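Local structure of uncharacterized protein (Danio rerio, 5HBA) at residues Thr97-Lys100 and Gly101-Val104. The protein forms the A chain of complement C1q, whose globular domain probably recognises targets for the complement pathway of innate immunity. Sequence-based numbering, arbitrary orientation.
Sequences TLLK and GDKV
Leu99 and Asp102 hold the turn between strands 87-98 and 103-109 together by two hydrogen bonds of different kinds. In the first, the backbone N of Asp102 donates to Leu99 O over 3.1 Å, and with the CA atoms of the two residues 5.6 Å apart this closes a type II beta turn. The second runs the other way: Leu99 N donates its N-H to Asp102 OD2 over 2.6 Å. This short bond is nearly straight, with an angle of 166° at the hydrogen. The donor nevertheless comes from above the carboxylate, 54° out of its plane. The first torsion of Asp102, -70°, sets CG beside its own backbone N and anti to its carbonyl carbon, which brings the carboxylate back across the turn to Leu99. There the two side chains run side by side, Leu99 CB lying 3.5 Å from Asp102 OD2. Replacing Asp102 by an alanine is likely to leave Leu99 N without this acceptor and the turn with one cross-link fewer. On the strand side of the turn the packing is apolar and buried: Leu98 and Val104 cross at about a right angle, and both methyls of the leucine reach Val104 CG2, CD2 at 3.7 Å and CD1 at 3.8 Å. Phe52 of strand 48-59 touches both residues. The outer side is looser. Lys100 is exposed and sends its chain away from the turn, and the end of Leu99 also leads outward. Gly101 occupies the third turn position, where a CB would run into Lys100 O. The whole is a type II turn with glycine at its third position, reinforced by an aspartate side chain, and it links the two sheets of the C1q/TNF-type jelly-roll sandwich.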
loop_
_atom_site.group_PDB
_atom_site.type_symbol
_atom_site.label_atom_id
_atom_site.label_comp_id
_atom_site.label_asym_id
_atom_site.label_seq_id
_atom_site.Cartn_x
_atom_site.Cartn_y
_atom_site.Cartn_z
ATOM N N THR A 97 9.118 13.324 5.357
ATOM C CA THR A 97 9.996 13.847 6.399
ATOM C C THR A 97 9.187 14.797 7.263
ATOM O O THR A 97 8.604 15.755 6.745
ATOM C CB THR A 97 11.169 14.649 5.784
ATOM O OG1 THR A 97 11.823 13.852 4.794
ATOM C CG2 THR A 97 12.169 15.041 6.855
ATOM N N LEU A 98 9.152 14.547 8.570
ATOM C CA LEU A 98 8.328 15.351 9.460
ATOM C C LEU A 98 9.137 16.020 10.575
ATOM O O LEU A 98 10.105 15.449 11.085
ATOM C CB LEU A 98 7.216 14.499 10.076
ATOM C CG LEU A 98 6.258 13.746 9.148
ATOM C CD1 LEU A 98 5.315 12.884 9.983
ATOM C CD2 LEU A 98 5.462 14.714 8.286
ATOM N N LEU A 99 8.732 17.230 10.952
ATOM C CA LEU A 99 9.314 17.902 12.116
ATOM C C LEU A 99 8.386 17.723 13.305
ATOM O O LEU A 99 7.230 17.326 13.136
ATOM C CB LEU A 99 9.514 19.393 11.839
ATOM C CG LEU A 99 10.457 19.670 10.670
ATOM C CD1 LEU A 99 10.674 21.159 10.427
ATOM C CD2 LEU A 99 11.772 18.972 10.947
ATOM N N LYS A 100 8.879 18.016 14.506
ATOM C CA LYS A 100 8.067 17.870 15.712
ATOM C C LYS A 100 6.861 18.790 15.607
ATOM O O LYS A 100 6.999 19.957 15.244
ATOM C CB LYS A 100 8.885 18.201 16.960
ATOM C CG LYS A 100 8.254 17.716 18.283
ATOM C CD LYS A 100 9.213 17.951 19.451
ATOM C CE LYS A 100 8.922 17.029 20.628
ATOM N NZ LYS A 100 7.646 17.374 21.307
ATOM N N GLY A 101 5.676 18.258 15.894
ATOM C CA GLY A 101 4.452 19.029 15.776
ATOM C C GLY A 101 3.728 18.939 14.434
ATOM O O GLY A 101 2.542 19.276 14.362
ATOM N N ASP A 102 4.418 18.513 13.375
ATOM C CA ASP A 102 3.759 18.351 12.073
ATOM C C ASP A 102 2.610 17.349 12.177
ATOM O O ASP A 102 2.704 16.351 12.898
ATOM C CB ASP A 102 4.738 17.871 10.991
ATOM C CG ASP A 102 5.752 18.923 10.606
ATOM O OD1 ASP A 102 5.559 20.106 10.971
ATOM O OD2 ASP A 102 6.743 18.562 9.924
ATOM N N LYS A 103 1.522 17.617 11.459
ATOM C CA LYS A 103 0.368 16.723 11.491
ATOM C C LYS A 103 0.196 16.041 10.137
ATOM O O LYS A 103 0.545 16.622 9.108
ATOM C CB LYS A 103 -0.894 17.501 11.871
ATOM C CG LYS A 103 -0.849 18.047 13.301
ATOM C CD LYS A 103 -2.097 18.839 13.663
ATOM C CE LYS A 103 -2.006 19.377 15.089
ATOM N NZ LYS A 103 -2.076 18.298 16.139
ATOM N N VAL A 104 -0.304 14.804 10.141
ATOM C CA VAL A 104 -0.575 14.079 8.894
ATOM C C VAL A 104 -1.954 13.445 8.990
ATOM O O VAL A 104 -2.343 12.930 10.051
ATOM C CB VAL A 104 0.495 13.004 8.597
ATOM C CG1 VAL A 104 0.200 12.290 7.272
ATOM C CG2 VAL A 104 1.889 13.637 8.540
#